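Local coordinates for surface-associated protein CshA (Streptococcus gordonii, PDB 5L2D) that acts as a cell-wall-anchored adhesin that binds host fibronectin, here represented by a piece containing its non-repetitive domain 2, at residues 167-172 / 247-252; 172-177 / 242-247. One frame throughout, in Å; residues are numbered along the deposited sequence.

Interaction 1 of 2, residues 167-172 / 247-252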
ATOM      1  N   ALA A 167       1.242   3.633  12.466  1.00 76.70           N
ATOM      2  CA  ALA A 167       0.906   2.221  12.578  1.00 75.02           C
ATOM      3  C   ALA A 167       1.555   1.578  13.772  1.00 68.98           C
ATOM      4  O   ALA A 167       2.714   1.796  14.044  1.00 71.81           O
ATOM      5  CB  ALA A 167       1.310   1.476  11.304  1.00 76.75           C
ATOM      6  N   ASN A 168       0.779   0.781  14.475  1.00 68.48           N
ATOM      7  CA  ASN A 168       1.297  -0.039  15.529  1.00 73.17           C
ATOM      8  C   ASN A 168       1.397  -1.414  14.942  1.00 78.22           C
ATOM      9  O   ASN A 168       0.947  -1.662  13.824  1.00 71.40           O
ATOM     10  CB  ASN A 168       0.299  -0.139  16.687  1.00 76.67           C
ATOM     11  CG  ASN A 168      -0.298   1.182  17.066  1.00 73.66           C
ATOM     12  OD1 ASN A 168       0.398   2.194  17.151  1.00 71.95           O
ATOM     13  ND2 ASN A 168      -1.603   1.183  17.294  1.00 79.75           N
ATOM     14  N   PRO A 169       1.919  -2.346  15.725  1.00 76.79           N
ATOM     15  CA  PRO A 169       1.920  -3.688  15.216  1.00 79.28           C
ATOM     16  C   PRO A 169       0.552  -4.109  14.733  1.00 73.09           C
ATOM     17  O   PRO A 169      -0.446  -3.540  15.147  1.00 72.29           O
ATOM     18  CB  PRO A 169       2.387  -4.507  16.418  1.00 88.68           C
ATOM     19  CG  PRO A 169       3.351  -3.581  17.104  1.00 85.64           C
ATOM     20  CD  PRO A 169       2.735  -2.212  16.946  1.00 78.19           C
ATOM     21  N   ALA A 170       0.554  -5.073  13.817  1.00 76.51           N
ATOM     22  CA  ALA A 170      -0.632  -5.563  13.139  1.00 72.80           C
ATOM     23  C   ALA A 170      -1.462  -4.489  12.422  1.00 71.16           C
ATOM     24  O   ALA A 170      -2.637  -4.721  12.121  1.00 76.03           O
ATOM     25  CB  ALA A 170      -1.490  -6.327  14.120  1.00 78.91           C
ATOM     26  N   GLU A 171      -0.876  -3.314  12.186  1.00 70.60           N
ATOM     27  CA  GLU A 171      -1.449  -2.322  11.272  1.00 76.28           C
ATOM     28  C   GLU A 171      -0.515  -2.299  10.047  1.00 70.32           C
ATOM     29  O   GLU A 171       0.515  -1.596  10.016  1.00 65.71           O
ATOM     30  CB  GLU A 171      -1.594  -0.948  11.948  1.00 84.58           C
ATOM     31  CG  GLU A 171      -2.717  -0.882  13.000  1.00 88.40           C
ATOM     32  CD  GLU A 171      -3.003   0.531  13.511  1.00 85.53           C
ATOM     33  OE1 GLU A 171      -2.068   1.348  13.634  1.00 85.32           O
ATOM     34  OE2 GLU A 171      -4.170   0.826  13.814  1.00 91.33           O
ATOM     35  N   TYR A 172      -0.876  -3.132   9.067  1.00 65.61           N
ATOM     36  CA  TYR A 172       0.065  -3.628   8.038  1.00 59.65           C
ATOM     37  C   TYR A 172       0.061  -2.760   6.761  1.00 56.57           C
ATOM     38  O   TYR A 172      -0.975  -2.622   6.127  1.00 52.08           O
ATOM     39  CB  TYR A 172      -0.326  -5.045   7.663  1.00 59.18           C
ATOM     40  CG  TYR A 172      -0.120  -6.104   8.725  1.00 56.88           C
ATOM     41  CD1 TYR A 172       1.152  -6.404   9.183  1.00 55.52           C
ATOM     42  CD2 TYR A 172      -1.199  -6.843   9.235  1.00 54.08           C
ATOM     43  CE1 TYR A 172       1.361  -7.381  10.140  1.00 60.87           C
ATOM     44  CE2 TYR A 172      -0.998  -7.837  10.192  1.00 55.57           C
ATOM     45  CZ  TYR A 172       0.287  -8.089  10.640  1.00 60.00           C
ATOM     46  OH  TYR A 172       0.547  -9.060  11.558  1.00 69.26           O
ATOM     47  N   PRO A 247       5.885  -4.284   5.755  1.00 55.10           N
ATOM     48  CA  PRO A 247       5.333  -3.402   6.792  1.00 58.58           C
ATOM     49  C   PRO A 247       6.361  -2.829   7.802  1.00 57.96           C
ATOM     50  O   PRO A 247       7.047  -3.593   8.483  1.00 64.66           O
ATOM     51  CB  PRO A 247       4.337  -4.304   7.512  1.00 56.00           C
ATOM     52  CG  PRO A 247       4.891  -5.670   7.344  1.00 61.77           C
ATOM     53  CD  PRO A 247       5.427  -5.670   5.936  1.00 64.90           C
ATOM     54  N   ILE A 248       6.474  -1.500   7.847  1.00 56.54           N
ATOM     55  CA  ILE A 248       7.188  -0.793   8.917  1.00 60.51           C
ATOM     56  C   ILE A 248       6.276  -0.167   9.984  1.00 64.08           C
ATOM     57  O   ILE A 248       5.055  -0.111   9.857  1.00 63.27           O
ATOM     58  CB  ILE A 248       8.011   0.377   8.387  1.00 60.06           C
ATOM     59  CG1 ILE A 248       7.135   1.355   7.586  1.00 67.38           C
ATOM     60  CG2 ILE A 248       9.172  -0.153   7.602  1.00 65.58           C
ATOM     61  CD1 ILE A 248       7.575   2.801   7.674  1.00 69.25           C
ATOM     62  N   ILE A 249       6.928   0.312  11.035  1.00 78.21           N
ATOM     63  CA  ILE A 249       6.339   1.150  12.087  1.00 76.32           C
ATOM     64  C   ILE A 249       7.017   2.537  12.098  1.00 74.62           C
ATOM     65  O   ILE A 249       8.274   2.674  12.061  1.00 63.68           O
ATOM     66  CB  ILE A 249       6.470   0.391  13.413  1.00 75.48           C
ATOM     67  CG1 ILE A 249       5.189  -0.407  13.634  1.00 84.01           C
ATOM     68  CG2 ILE A 249       6.775   1.305  14.573  1.00 77.18           C
ATOM     69  CD1 ILE A 249       5.277  -1.412  14.758  1.00 90.56           C
ATOM     70  N   SER A 250       6.196   3.582  12.107  1.00 86.64           N
ATOM     71  CA  SER A 250       6.770   4.932  12.067  1.00103.26           C
ATOM     72  C   SER A 250       7.197   5.385  13.462  1.00104.63           C
ATOM     73  O   SER A 250       6.650   4.930  14.477  1.00 84.72           O
ATOM     74  CB  SER A 250       5.833   5.947  11.398  1.00102.76           C
ATOM     75  OG  SER A 250       6.472   6.468  10.231  1.00102.08           O
ATOM     76  N   ALA A 251       8.193   6.271  13.490  1.00113.27           N
ATOM     77  CA  ALA A 251       8.778   6.781  14.740  1.00114.00           C
ATOM     78  C   ALA A 251       7.807   7.593  15.628  1.00113.47           C
ATOM     79  O   ALA A 251       6.667   7.910  15.246  1.00106.51           O
ATOM     80  CB  ALA A 251      10.034   7.606  14.431  1.00107.33           C
ATOM     81  N   SER A 252       8.280   7.884  16.836  1.00119.14           N
ATOM     82  CA  SER A 252       7.629   8.830  17.733  1.00118.09           C
ATOM     83  C   SER A 252       8.312  10.191  17.598  1.00111.34           C
ATOM     84  O   SER A 252       7.760  11.110  16.998  1.00 95.21           O
ATOM     85  CB  SER A 252       7.696   8.347  19.189  1.00120.72           C
ATOM     86  OG  SER A 252       6.759   7.314  19.443  1.00108.42           O
TER
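Ile249 reaches across to the chain at Ala167-Pro169 and makes the largest single share of the contact. It packs on Ala167 and on the start of a type II beta turn that runs from Asn168 to Glu171 and leads into strand 172-177 of a small antiparallel sheet; Ile249 itself sits on the neighbouring strand, 244-250. The delta methyl does the apolar work: Ile249 CD1 meets Pro169 CD at 3.4 Å and Pro169 CG at 3.7 Å, the two side chains crossing at a slant. Nearer its own backbone, Ile249 CG1 lies 3.3 Å from Ala167 O, a van der Waals touch to a carbonyl. With CD1 anti to CA (chi2 169°), the isoleucine extends far enough to reach the proline ring beyond that carbonyl. No hydrogen bond spans the two segments.

At the other end, Pro247 CB approaches the Tyr172 ring edge near its plane, 4.2 Å from Tyr172 CD1. One face of the same ring takes Ala170 CA, offset toward the rim and 3.6 Å above the plane, so the phenol is packed against its own turn as well as beside the proline.

Further out, Phe209 of helix 203-210 packs on Pro169, and a backbone hydrogen bond ties Ile249 to Thr199 of strand 198-200. Tyr172 also joins a beta ladder with the second subunit.

The turn is fastened twice. Glu171 N donates to Asn168 O at 3.0 Å, and the glutamate side chain folds back to take the Asn168 N-H: Glu171 OE1 accepts it at 3.0 Å on its anti side, 28° out of the carboxylate plane.

Interaction 2 of 2, residues 172-177 / 242-247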
ATOM      1  N   TYR A 172      -0.876  -3.132   9.067  1.00 65.61           N
ATOM      2  CA  TYR A 172       0.065  -3.628   8.038  1.00 59.65           C
ATOM      3  C   TYR A 172       0.061  -2.760   6.761  1.00 56.57           C
ATOM      4  O   TYR A 172      -0.975  -2.622   6.127  1.00 52.08           O
ATOM      5  CB  TYR A 172      -0.326  -5.045   7.663  1.00 59.18           C
ATOM      6  CG  TYR A 172      -0.120  -6.104   8.725  1.00 56.88           C
ATOM      7  CD1 TYR A 172       1.152  -6.404   9.183  1.00 55.52           C
ATOM      8  CD2 TYR A 172      -1.199  -6.843   9.235  1.00 54.08           C
ATOM      9  CE1 TYR A 172       1.361  -7.381  10.140  1.00 60.87           C
ATOM     10  CE2 TYR A 172      -0.998  -7.837  10.192  1.00 55.57           C
ATOM     11  CZ  TYR A 172       0.287  -8.089  10.640  1.00 60.00           C
ATOM     12  OH  TYR A 172       0.547  -9.060  11.558  1.00 69.26           O
ATOM     13  N   GLY A 173       1.197  -2.164   6.394  1.00 56.44           N
ATOM     14  CA  GLY A 173       1.272  -1.320   5.193  1.00 53.75           C
ATOM     15  C   GLY A 173       2.415  -1.733   4.281  1.00 55.70           C
ATOM     16  O   GLY A 173       3.570  -1.514   4.627  1.00 57.00           O
ATOM     17  N   ILE A 174       2.092  -2.325   3.121  1.00 57.41           N
ATOM     18  CA  ILE A 174       3.105  -2.866   2.184  1.00 57.35           C
ATOM     19  C   ILE A 174       3.130  -2.156   0.823  1.00 52.67           C
ATOM     20  O   ILE A 174       2.070  -1.874   0.229  1.00 47.17           O
ATOM     21  CB  ILE A 174       2.844  -4.356   1.896  1.00 60.73           C
ATOM     22  CG1 ILE A 174       2.659  -5.120   3.204  1.00 58.71           C
ATOM     23  CG2 ILE A 174       3.980  -4.929   1.053  1.00 66.81           C
ATOM     24  CD1 ILE A 174       2.347  -6.600   3.054  1.00 63.68           C
ATOM     25  N   PHE A 175       4.332  -1.900   0.329  1.00 48.60           N
ATOM     26  CA  PHE A 175       4.498  -1.297  -0.977  1.00 54.88           C
ATOM     27  C   PHE A 175       5.173  -2.268  -1.972  1.00 56.14           C
ATOM     28  O   PHE A 175       6.231  -2.796  -1.689  1.00 61.96           O
ATOM     29  CB  PHE A 175       5.366  -0.058  -0.863  1.00 55.70           C
ATOM     30  CG  PHE A 175       4.881   0.956   0.124  1.00 61.81           C
ATOM     31  CD1 PHE A 175       3.979   1.909  -0.238  1.00 63.14           C
ATOM     32  CD2 PHE A 175       5.389   0.982   1.411  1.00 72.21           C
ATOM     33  CE1 PHE A 175       3.563   2.849   0.663  1.00 65.59           C
ATOM     34  CE2 PHE A 175       4.982   1.921   2.323  1.00 65.40           C
ATOM     35  CZ  PHE A 175       4.064   2.856   1.943  1.00 69.43           C
ATOM     36  N   THR A 176       4.571  -2.486  -3.134  1.00 54.21           N
ATOM     37  CA  THR A 176       5.193  -3.299  -4.184  1.00 53.07           C
ATOM     38  C   THR A 176       5.536  -2.511  -5.450  1.00 50.16           C
ATOM     39  O   THR A 176       4.842  -1.568  -5.805  1.00 46.22           O
ATOM     40  CB  THR A 176       4.276  -4.396  -4.674  1.00 45.83           C
ATOM     41  OG1 THR A 176       3.203  -3.790  -5.364  1.00 45.39           O
ATOM     42  CG2 THR A 176       3.756  -5.219  -3.550  1.00 45.86           C
ATOM     43  N   THR A 177       6.585  -2.942  -6.139  1.00 44.91           N
ATOM     44  CA  THR A 177       6.976  -2.333  -7.400  1.00 47.20           C
ATOM     45  C   THR A 177       7.346  -3.437  -8.384  1.00 53.77           C
ATOM     46  O   THR A 177       7.542  -4.598  -7.984  1.00 51.25           O
ATOM     47  CB  THR A 177       8.154  -1.360  -7.215  1.00 43.61           C
ATOM     48  OG1 THR A 177       8.507  -0.750  -8.458  1.00 37.83           O
ATOM     49  CG2 THR A 177       9.339  -2.076  -6.688  1.00 44.68           C
ATOM     50  N   SER A 242      14.871  -4.523  -2.682  1.00 54.48           N
ATOM     51  CA  SER A 242      13.915  -5.447  -3.210  1.00 46.81           C
ATOM     52  C   SER A 242      12.706  -4.729  -3.707  1.00 48.89           C
ATOM     53  O   SER A 242      12.624  -3.503  -3.693  1.00 61.73           O
ATOM     54  CB  SER A 242      13.527  -6.441  -2.151  1.00 43.98           C
ATOM     55  OG  SER A 242      12.311  -6.108  -1.545  1.00 43.55           O
ATOM     56  N   GLN A 243      11.764  -5.520  -4.164  1.00 49.91           N
ATOM     57  CA  GLN A 243      10.585  -5.014  -4.789  1.00 54.70           C
ATOM     58  C   GLN A 243       9.431  -4.920  -3.830  1.00 50.92           C
ATOM     59  O   GLN A 243       8.354  -4.489  -4.205  1.00 51.60           O
ATOM     60  CB  GLN A 243      10.200  -5.945  -5.933  1.00 55.69           C
ATOM     61  CG  GLN A 243      11.156  -5.881  -7.115  1.00 61.71           C
ATOM     62  CD  GLN A 243      10.570  -6.560  -8.323  1.00 62.43           C
ATOM     63  OE1 GLN A 243       9.880  -7.582  -8.183  1.00 59.36           O
ATOM     64  NE2 GLN A 243      10.788  -5.976  -9.510  1.00 58.97           N
ATOM     65  N   VAL A 244       9.610  -5.388  -2.617  1.00 50.36           N
ATOM     66  CA  VAL A 244       8.549  -5.251  -1.658  1.00 58.69           C
ATOM     67  C   VAL A 244       9.061  -4.752  -0.320  1.00 63.49           C
ATOM     68  O   VAL A 244       9.836  -5.442   0.374  1.00 67.62           O
ATOM     69  CB  VAL A 244       7.628  -6.490  -1.587  1.00 57.57           C
ATOM     70  CG1 VAL A 244       8.286  -7.681  -2.164  1.00 62.09           C
ATOM     71  CG2 VAL A 244       7.147  -6.770  -0.191  1.00 57.61           C
ATOM     72  N   PHE A 245       8.605  -3.525  -0.004  1.00 62.32           N
ATOM     73  CA  PHE A 245       8.912  -2.836   1.245  1.00 60.23           C
ATOM     74  C   PHE A 245       7.817  -3.093   2.227  1.00 61.58           C
ATOM     75  O   PHE A 245       6.741  -2.506   2.152  1.00 51.14           O
ATOM     76  CB  PHE A 245       9.020  -1.402   0.997  1.00 58.70           C
ATOM     77  CG  PHE A 245       9.654  -0.689   2.085  1.00 66.09           C
ATOM     78  CD1 PHE A 245      10.935  -1.007   2.449  1.00 65.50           C
ATOM     79  CD2 PHE A 245       8.992   0.354   2.728  1.00 64.65           C
ATOM     80  CE1 PHE A 245      11.561  -0.297   3.459  1.00 72.42           C
ATOM     81  CE2 PHE A 245       9.609   1.064   3.726  1.00 58.03           C
ATOM     82  CZ  PHE A 245      10.894   0.741   4.101  1.00 61.35           C
ATOM     83  N   GLY A 246       8.105  -4.090   3.077  1.00 82.75           N
ATOM     84  CA  GLY A 246       7.100  -4.919   3.786  1.00 69.85           C
ATOM     85  C   GLY A 246       6.815  -3.956   4.855  1.00 58.29           C
ATOM     86  O   GLY A 246       7.467  -2.905   4.839  1.00 57.43           O
ATOM     87  N   PRO A 247       5.885  -4.284   5.755  1.00 55.10           N
ATOM     88  CA  PRO A 247       5.333  -3.402   6.792  1.00 58.58           C
ATOM     89  C   PRO A 247       6.361  -2.829   7.802  1.00 57.96           C
ATOM     90  O   PRO A 247       7.047  -3.593   8.483  1.00 64.66           O
ATOM     91  CB  PRO A 247       4.337  -4.304   7.512  1.00 56.00           C
ATOM     92  CG  PRO A 247       4.891  -5.670   7.344  1.00 61.77           C
ATOM     93  CD  PRO A 247       5.427  -5.670   5.936  1.00 64.90           C
TER
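Gly173 opens the pairing with Pro247 through a CA-H...O contact, its O lying 3.4 Å from Pro247 CA; just before it, the Tyr172 ring touches the same proline. Ile174 then divides its two branches along the partner chain. CG1, beside the backbone N (chi1 -50°), packs against Pro247 CD, while Ile174 CG2 lies 3.9 Å from Val244 CG2, the isoleucine and valine lying side by side and pointing the same way.

At Phe175 the backbones lock together. Phe175 N donates to Phe245 O at 3.1 Å and 174°, tilted from the carbonyl plane, and Phe245 N returns a bond to Phe175 O at 3.0 Å, this time in that plane. Two such reciprocal bonds make Phe175-Phe245 the hydrogen-bonded pair of an antiparallel beta ladder, joining strand 172-177 to strand 244-250. The phenylalanines project side by side from one face of the sheet: Phe175 CD2 comes in plane to the edge of the Phe245 ring, 3.9 Å from Phe245 CD2. Phe268 of the second subunit meets the Phe175 ring too.

Thr176 faces the other way with Val244, as a non-hydrogen-bonded pair, and helix 69-75 covers them through Ile70 and Arg74. One further backbone bond follows beyond the ladder: Thr177 N donates to Gln243 O at 3.0 Å, and Thr177 CG2 packs 3.7 Å from Gln243 CA. With OG1 anti to the backbone N, the hydroxyl hydrogen-bonds Thr260 OG1 of the second subunit and Gly179 N. On the partner chain Ser242 OG accepts from Val244 N at 3.0 Å, an ST turn just ahead of the strand.

The two interactions follow one another along strand 244-250, interaction 2 against strand 172-177 and interaction 1 against the loop that precedes it, their centres about 13 Å apart. Tyr172 and Pro247 belong to both. Along the chain, interaction 1 encloses the shorter loop of interaction 2. Regular hydrogen-bonded pairing is found in interaction 2, closer to the centre of the folded chain; in interaction 1 the first segment is still a turn, reaching the strand only at Tyr172, and side-chain packing takes over. Strand 244-250 is central in a three-stranded sheet, between 172-177 and 198-200. Strand 172-177 is in turn held between 244-250 and a strand of the second subunit, making the sheet continuous across the interface.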